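PDB 6K9Z: galactose-1-phosphate uridylyltransferase from Pyrobaculum aerophilum str. IM2, which probably transfers uridylyl groups between UDP-glucose and hexose 1-phosphates such as galactose 1-phosphate, with zinc bound in each subunit. Local coordinates for residues 100-114 and 213-225. The protein carries 1 engineered substitution. Numbering follows the deposited sequence.
Sequences KKILTAVAEAQRKAE and SLLTELTDEEVAD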
ATOM      1  N   LYS A 100      -0.486  17.566  23.632  1.00 20.39           N
ATOM      2  CA  LYS A 100       0.206  18.831  23.281  1.00 21.45           C
ATOM      3  C   LYS A 100       1.736  18.681  23.507  1.00 21.04           C
ATOM      4  O   LYS A 100       2.526  19.082  22.619  1.00 21.38           O
ATOM      5  CB  LYS A 100      -0.451  20.001  24.017  1.00 23.84           C
ATOM      6  CG  LYS A 100       0.143  21.347  23.674  1.00 27.02           C
ATOM      7  CD  LYS A 100      -0.522  22.504  24.459  1.00 30.05           C
ATOM      8  CE  LYS A 100       0.039  23.892  24.174  1.00 34.88           C
ATOM      9  NZ  LYS A 100       0.706  23.965  22.837  1.00 35.26           N
ATOM     10  N   LYS A 101       2.160  18.066  24.607  1.00 21.14           N
ATOM     11  CA  LYS A 101       3.610  17.887  24.898  1.00 21.73           C
ATOM     12  C   LYS A 101       4.200  16.965  23.821  1.00 19.96           C
ATOM     13  O   LYS A 101       5.350  17.195  23.422  1.00 19.95           O
ATOM     14  CB  LYS A 101       3.842  17.295  26.287  1.00 23.29           C
ATOM     15  CG  LYS A 101       3.539  18.222  27.447  1.00 25.65           C
ATOM     16  CD  LYS A 101       3.662  17.508  28.782  1.00 27.83           C
ATOM     17  CE  LYS A 101       3.074  18.329  29.898  1.00 30.91           C
ATOM     18  NZ  LYS A 101       3.399  17.737  31.219  1.00 33.81           N
ATOM     19  N   ILE A 102       3.470  15.943  23.373  1.00 18.63           N
ATOM     20  CA  ILE A 102       4.000  15.024  22.316  1.00 17.47           C
ATOM     21  C   ILE A 102       4.248  15.828  21.027  1.00 16.86           C
ATOM     22  O   ILE A 102       5.364  15.748  20.460  1.00 15.96           O
ATOM     23  CB  ILE A 102       3.057  13.844  22.016  1.00 17.56           C
ATOM     24  CG1 ILE A 102       2.860  12.950  23.242  1.00 18.17           C
ATOM     25  CG2 ILE A 102       3.536  13.085  20.819  1.00 16.89           C
ATOM     26  CD1 ILE A 102       1.622  12.082  23.131  1.00 18.37           C
ATOM     27  N   LEU A 103       3.251  16.600  20.599  1.00 16.50           N
ATOM     28  CA  LEU A 103       3.344  17.417  19.346  1.00 16.52           C
ATOM     29  C   LEU A 103       4.481  18.432  19.464  1.00 17.34           C
ATOM     30  O   LEU A 103       5.235  18.554  18.511  1.00 16.95           O
ATOM     31  CB  LEU A 103       1.994  18.069  19.057  1.00 16.49           C
ATOM     32  CG  LEU A 103       0.886  17.046  18.787  1.00 16.39           C
ATOM     33  CD1 LEU A 103      -0.504  17.689  18.854  1.00 16.85           C
ATOM     34  CD2 LEU A 103       1.063  16.350  17.461  1.00 15.53           C
ATOM     35  N   THR A 104       4.638  19.077  20.620  1.00 18.43           N
ATOM     36  CA  THR A 104       5.689  20.070  20.879  1.00 19.47           C
ATOM     37  C   THR A 104       7.049  19.407  20.750  1.00 19.30           C
ATOM     38  O   THR A 104       7.918  20.028  20.103  1.00 19.11           O
ATOM     39  CB  THR A 104       5.519  20.744  22.238  1.00 20.71           C
ATOM     40  OG1 THR A 104       4.249  21.412  22.212  1.00 20.70           O
ATOM     41  CG2 THR A 104       6.617  21.752  22.467  1.00 22.29           C
ATOM     42  N   ALA A 105       7.222  18.219  21.334  1.00 19.45           N
ATOM     43  CA  ALA A 105       8.517  17.506  21.285  1.00 19.78           C
ATOM     44  C   ALA A 105       8.827  17.112  19.822  1.00 18.77           C
ATOM     45  O   ALA A 105      10.016  17.181  19.402  1.00 19.23           O
ATOM     46  CB  ALA A 105       8.513  16.304  22.174  1.00 20.23           C
ATOM     47  N   VAL A 106       7.825  16.650  19.082  1.00 17.75           N
ATOM     48  CA  VAL A 106       8.037  16.254  17.659  1.00 17.49           C
ATOM     49  C   VAL A 106       8.415  17.499  16.850  1.00 17.63           C
ATOM     50  O   VAL A 106       9.391  17.431  16.074  1.00 16.92           O
ATOM     51  CB  VAL A 106       6.826  15.532  17.079  1.00 17.21           C
ATOM     52  CG1 VAL A 106       6.960  15.296  15.590  1.00 17.69           C
ATOM     53  CG2 VAL A 106       6.597  14.227  17.809  1.00 17.44           C
ATOM     54  N   ALA A 107       7.751  18.623  17.098  1.00 17.26           N
ATOM     55  CA  ALA A 107       8.108  19.859  16.380  1.00 18.03           C
ATOM     56  C   ALA A 107       9.576  20.238  16.718  1.00 19.45           C
ATOM     57  O   ALA A 107      10.288  20.682  15.816  1.00 19.41           O
ATOM     58  CB  ALA A 107       7.119  20.944  16.694  1.00 18.21           C
ATOM     59  N   GLU A 108       9.985  20.142  17.989  1.00 20.38           N
ATOM     60  CA  GLU A 108      11.352  20.565  18.385  1.00 22.59           C
ATOM     61  C   GLU A 108      12.355  19.692  17.635  1.00 21.30           C
ATOM     62  O   GLU A 108      13.355  20.229  17.148  1.00 20.91           O
ATOM     63  CB  GLU A 108      11.575  20.498  19.901  1.00 26.43           C
ATOM     64  CG  GLU A 108      10.765  21.544  20.637  1.00 30.40           C
ATOM     65  CD  GLU A 108      10.771  21.469  22.162  1.00 35.88           C
ATOM     66  OE1 GLU A 108      11.145  20.383  22.737  1.00 42.78           O
ATOM     67  OE2 GLU A 108      10.380  22.492  22.777  1.00 41.28           O
ATOM     68  N   ALA A 109      12.071  18.391  17.543  1.00 19.86           N
ATOM     69  CA  ALA A 109      12.919  17.417  16.811  1.00 19.88           C
ATOM     70  C   ALA A 109      12.996  17.881  15.353  1.00 19.34           C
ATOM     71  O   ALA A 109      14.112  17.820  14.775  1.00 19.65           O
ATOM     72  CB  ALA A 109      12.384  16.016  16.924  1.00 19.65           C
ATOM     73  N   GLN A 110      11.865  18.307  14.755  1.00 17.65           N
ATOM     74  CA  GLN A 110      11.897  18.729  13.337  1.00 17.56           C
ATOM     75  C   GLN A 110      12.741  19.993  13.198  1.00 18.93           C
ATOM     76  O   GLN A 110      13.418  20.131  12.166  1.00 19.40           O
ATOM     77  CB  GLN A 110      10.481  18.928  12.793  1.00 16.54           C
ATOM     78  CG  GLN A 110      10.481  19.355  11.337  1.00 16.80           C
ATOM     79  CD  GLN A 110       9.097  19.317  10.750  1.00 16.92           C
ATOM     80  OE1 GLN A 110       8.291  18.460  11.137  1.00 15.89           O
ATOM     81  NE2 GLN A 110       8.816  20.225   9.819  1.00 16.92           N
ATOM     82  N   ARG A 111      12.682  20.908  14.166  1.00 19.56           N
ATOM     83  CA  ARG A 111      13.473  22.163  14.042  1.00 22.24           C
ATOM     84  C   ARG A 111      14.957  21.795  13.990  1.00 23.09           C
ATOM     85  O   ARG A 111      15.707  22.456  13.256  1.00 22.65           O
ATOM     86  CB  ARG A 111      13.122  23.157  15.150  1.00 24.07           C
ATOM     87  CG  ARG A 111      11.894  23.987  14.819  1.00 24.93           C
ATOM     88  CD  ARG A 111      11.618  25.189  15.698  1.00 26.84           C
ATOM     89  NE  ARG A 111      10.193  25.438  15.576  1.00 28.30           N
ATOM     90  CZ  ARG A 111       9.279  24.966  16.411  1.00 29.83           C
ATOM     91  NH1 ARG A 111       9.652  24.247  17.455  1.00 29.91           N
ATOM     92  NH2 ARG A 111       8.002  25.223  16.206  1.00 28.95           N
ATOM     93  N   LYS A 112      15.341  20.782  14.767  1.00 24.06           N
ATOM     94  CA  LYS A 112      16.744  20.289  14.794  1.00 26.24           C
ATOM     95  C   LYS A 112      17.053  19.738  13.397  1.00 24.92           C
ATOM     96  O   LYS A 112      18.143  20.085  12.836  1.00 25.55           O
ATOM     97  CB  LYS A 112      16.936  19.333  15.978  1.00 29.29           C
ATOM     98  CG  LYS A 112      18.284  18.640  16.063  1.00 33.34           C
ATOM     99  CD  LYS A 112      18.854  18.500  17.484  1.00 37.67           C
ATOM    100  CE  LYS A 112      20.267  17.915  17.489  1.00 41.21           C
ATOM    101  NZ  LYS A 112      20.346  16.704  16.617  1.00 41.89           N
ATOM    102  N   ALA A 113      16.145  18.948  12.826  1.00 22.12           N
ATOM    103  CA  ALA A 113      16.362  18.330  11.486  1.00 22.34           C
ATOM    104  C   ALA A 113      16.443  19.414  10.412  1.00 22.55           C
ATOM    105  O   ALA A 113      17.169  19.237   9.422  1.00 23.08           O
ATOM    106  CB  ALA A 113      15.282  17.325  11.169  1.00 21.00           C
ATOM    107  N   GLU A 114      15.710  20.532  10.599  1.00 21.93           N
ATOM    108  CA  GLU A 114      15.656  21.619   9.602  1.00 22.71           C
ATOM    109  C   GLU A 114      17.048  22.302   9.516  1.00 26.02           C
ATOM    110  O   GLU A 114      17.352  22.883   8.446  1.00 26.24           O
ATOM    111  CB  GLU A 114      14.511  22.601   9.921  1.00 21.15           C
ATOM    112  CG  GLU A 114      13.136  22.043   9.582  1.00 19.30           C
ATOM    113  CD  GLU A 114      11.963  22.876  10.072  1.00 18.71           C
ATOM    114  OE1 GLU A 114      12.223  23.957  10.635  1.00 18.93           O
ATOM    115  OE2 GLU A 114      10.790  22.455   9.832  1.00 18.43           O
ATOM    116  N   SER A 213       2.538  24.661   5.889  1.00 16.11           N
ATOM    117  CA  SER A 213       3.136  23.507   5.171  1.00 15.79           C
ATOM    118  C   SER A 213       4.148  22.723   6.006  1.00 15.61           C
ATOM    119  O   SER A 213       4.466  21.567   5.584  1.00 15.62           O
ATOM    120  CB  SER A 213       3.751  23.968   3.861  1.00 16.28           C
ATOM    121  OG  SER A 213       4.625  25.049   4.061  1.00 16.63           O
ATOM    122  N   LEU A 214       4.681  23.283   7.096  1.00 15.80           N
ATOM    123  CA  LEU A 214       5.599  22.567   8.008  1.00 15.66           C
ATOM    124  C   LEU A 214       4.987  22.570   9.397  1.00 15.60           C
ATOM    125  O   LEU A 214       4.433  23.575   9.819  1.00 15.53           O
ATOM    126  CB  LEU A 214       7.002  23.186   8.058  1.00 16.07           C
ATOM    127  CG  LEU A 214       7.826  23.157   6.783  1.00 16.42           C
ATOM    128  CD1 LEU A 214       9.073  24.025   6.994  1.00 17.83           C
ATOM    129  CD2 LEU A 214       8.192  21.753   6.344  1.00 16.35           C
ATOM    130  N   LEU A 215       5.155  21.450  10.110  1.00 15.76           N
ATOM    131  CA  LEU A 215       4.715  21.325  11.513  1.00 15.89           C
ATOM    132  C   LEU A 215       5.320  22.465  12.339  1.00 16.05           C
ATOM    133  O   LEU A 215       4.726  22.898  13.345  1.00 16.36           O
ATOM    134  CB  LEU A 215       5.168  19.947  12.024  1.00 16.53           C
ATOM    135  CG  LEU A 215       4.711  19.575  13.435  1.00 17.37           C
ATOM    136  CD1 LEU A 215       3.219  19.317  13.473  1.00 17.59           C
ATOM    137  CD2 LEU A 215       5.479  18.361  13.918  1.00 18.08           C
ATOM    138  N   THR A 216       6.527  22.881  11.985  1.00 15.73           N
ATOM    139  CA  THR A 216       7.290  23.897  12.750  1.00 16.31           C
ATOM    140  C   THR A 216       6.722  25.301  12.541  1.00 16.75           C
ATOM    141  O   THR A 216       7.120  26.186  13.319  1.00 17.40           O
ATOM    142  CB  THR A 216       8.774  23.809  12.386  1.00 16.76           C
ATOM    143  OG1 THR A 216       8.860  23.823  10.967  1.00 16.29           O
ATOM    144  CG2 THR A 216       9.377  22.515  12.899  1.00 16.51           C
ATOM    145  N   GLU A 217       5.808  25.499  11.608  1.00 16.92           N
ATOM    146  CA  GLU A 217       5.133  26.802  11.434  1.00 17.94           C
ATOM    147  C   GLU A 217       3.995  26.939  12.426  1.00 18.49           C
ATOM    148  O   GLU A 217       3.485  28.079  12.554  1.00 19.40           O
ATOM    149  CB  GLU A 217       4.524  26.956  10.060  1.00 18.20           C
ATOM    150  CG  GLU A 217       5.521  27.168   8.944  1.00 18.91           C
ATOM    151  CD  GLU A 217       4.773  27.172   7.631  1.00 19.79           C
ATOM    152  OE1 GLU A 217       4.322  26.106   7.233  1.00 19.24           O
ATOM    153  OE2 GLU A 217       4.539  28.274   7.066  1.00 20.36           O
ATOM    154  N   LEU A 218       3.589  25.874  13.111  1.00 17.67           N
ATOM    155  CA  LEU A 218       2.342  25.950  13.911  1.00 18.36           C
ATOM    156  C   LEU A 218       2.563  26.759  15.198  1.00 19.27           C
ATOM    157  O   LEU A 218       3.546  26.556  15.912  1.00 19.12           O
ATOM    158  CB  LEU A 218       1.779  24.558  14.244  1.00 17.78           C
ATOM    159  CG  LEU A 218       1.348  23.679  13.081  1.00 17.68           C
ATOM    160  CD1 LEU A 218       0.912  22.346  13.664  1.00 17.62           C
ATOM    161  CD2 LEU A 218       0.251  24.315  12.289  1.00 17.64           C
ATOM    162  N   THR A 219       1.635  27.664  15.506  1.00 20.81           N
ATOM    163  CA  THR A 219       1.683  28.426  16.765  1.00 22.15           C
ATOM    164  C   THR A 219       1.311  27.541  17.941  1.00 22.46           C
ATOM    165  O   THR A 219       0.709  26.476  17.724  1.00 20.59           O
ATOM    166  CB  THR A 219       0.740  29.629  16.711  1.00 23.40           C
ATOM    167  OG1 THR A 219      -0.591  29.110  16.631  1.00 21.80           O
ATOM    168  CG2 THR A 219       1.061  30.511  15.523  1.00 24.89           C
ATOM    169  N   ASP A 220       1.565  28.024  19.159  1.00 22.79           N
ATOM    170  CA  ASP A 220       1.236  27.228  20.357  1.00 25.04           C
ATOM    171  C   ASP A 220      -0.270  26.947  20.398  1.00 23.52           C
ATOM    172  O   ASP A 220      -0.682  25.787  20.736  1.00 22.22           O
ATOM    173  CB  ASP A 220       1.642  27.952  21.632  1.00 29.28           C
ATOM    174  CG  ASP A 220       1.523  27.014  22.807  1.00 33.83           C
ATOM    175  OD1 ASP A 220       2.368  26.089  22.885  1.00 39.03           O
ATOM    176  OD2 ASP A 220       0.557  27.172  23.615  1.00 41.83           O
ATOM    177  N   GLU A 221      -1.062  27.940  20.039  1.00 22.97           N
ATOM    178  CA  GLU A 221      -2.530  27.784  20.020  1.00 24.29           C
ATOM    179  C   GLU A 221      -2.930  26.712  18.983  1.00 21.41           C
ATOM    180  O   GLU A 221      -3.884  25.930  19.199  1.00 19.69           O
ATOM    181  CB  GLU A 221      -3.160  29.113  19.632  1.00 28.11           C
ATOM    182  CG  GLU A 221      -4.634  29.150  19.936  1.00 33.28           C
ATOM    183  CD  GLU A 221      -4.981  29.222  21.425  1.00 38.58           C
ATOM    184  OE1 GLU A 221      -4.055  29.550  22.242  1.00 43.33           O
ATOM    185  OE2 GLU A 221      -6.194  28.937  21.778  1.00 43.81           O
ATOM    186  N   GLU A 222      -2.339  26.787  17.795  1.00 19.73           N
ATOM    187  CA  GLU A 222      -2.628  25.791  16.733  1.00 19.28           C
ATOM    188  C   GLU A 222      -2.260  24.412  17.250  1.00 18.13           C
ATOM    189  O   GLU A 222      -2.988  23.472  16.973  1.00 16.62           O
ATOM    190  CB  GLU A 222      -1.918  26.173  15.448  1.00 20.38           C
ATOM    191  CG  GLU A 222      -2.539  27.353  14.718  1.00 21.64           C
ATOM    192  CD  GLU A 222      -1.680  27.739  13.537  1.00 23.93           C
ATOM    193  OE1 GLU A 222      -0.477  27.941  13.735  1.00 25.52           O
ATOM    194  OE2 GLU A 222      -2.174  27.628  12.412  1.00 27.89           O
ATOM    195  N   VAL A 223      -1.152  24.278  17.968  1.00 18.05           N
ATOM    196  CA  VAL A 223      -0.761  22.934  18.464  1.00 17.40           C
ATOM    197  C   VAL A 223      -1.759  22.439  19.518  1.00 17.32           C
ATOM    198  O   VAL A 223      -2.066  21.249  19.530  1.00 16.14           O
ATOM    199  CB  VAL A 223       0.687  22.946  18.952  1.00 17.98           C
ATOM    200  CG1 VAL A 223       1.044  21.648  19.672  1.00 18.12           C
ATOM    201  CG2 VAL A 223       1.594  23.182  17.748  1.00 18.19           C
ATOM    202  N   ALA A 224      -2.224  23.292  20.426  1.00 17.72           N
ATOM    203  CA  ALA A 224      -3.259  22.929  21.412  1.00 17.58           C
ATOM    204  C   ALA A 224      -4.513  22.469  20.664  1.00 17.19           C
ATOM    205  O   ALA A 224      -5.061  21.410  21.003  1.00 17.19           O
ATOM    206  CB  ALA A 224      -3.549  24.089  22.332  1.00 19.13           C
ATOM    207  N   ASP A 225      -4.907  23.168  19.608  1.00 17.49           N
ATOM    208  CA  ASP A 225      -6.149  22.819  18.869  1.00 17.42           C
ATOM    209  C   ASP A 225      -5.909  21.514  18.085  1.00 16.64           C
ATOM    210  O   ASP A 225      -6.873  20.753  17.886  1.00 16.65           O
ATOM    211  CB  ASP A 225      -6.600  24.009  18.027  1.00 18.04           C
ATOM    212  CG  ASP A 225      -7.369  25.080  18.787  1.00 19.89           C
ATOM    213  OD1 ASP A 225      -7.755  24.808  19.961  1.00 20.97           O
ATOM    214  OD2 ASP A 225      -7.460  26.187  18.253  1.00 21.18           O
TER
HETATM  215  O   HOH W   1       3.588  23.904  20.885  1.00 37.37           O
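Leu214 lays its two methyl carbons against the polar ends of Gln110 and Glu114. Leu215 follows, CD2 pressed on Val106 CG1 (3.8 Å) and Ala107, while its CB faces the amide oxygen of Gln110, which is hydrogen-bonded to Gln253. Thr216 OG1, set between backbone N and carbonyl carbon (chi1 50°), donates to the syn lone pair of Glu114 OE2 at 2.6 Å; Gln110 NE2 reaches that same oxygen from the anti side. CG2 lies over one face of the Arg111 guanidinium, near its rim, and Arg111 NH2 donates to Thr216 O (3.2 Å, 157°). Farther on, Lys100 NZ forms a salt bridge with Asp220 OD1 at 2.7 Å, coming from above the carboxylate plane, and also donates to Asp220 O at 3.1 Å; a water links OD1 to Thr104 OG1. Val223 CG1 packs on Leu103 CB. Ala224 CB touches Lys100 CD, and replacing Lys100 by alanine would probably uncover it and leave Asp220 without its charged mate. The axes of segments 100-114 and 220-225 come within 9.4 Å, their directions 128° apart; one helix belongs to the N-terminal and the other to the C-terminal HIT-related family region, with Val106 resting on Phe122 and Phe124 of strand 121-128.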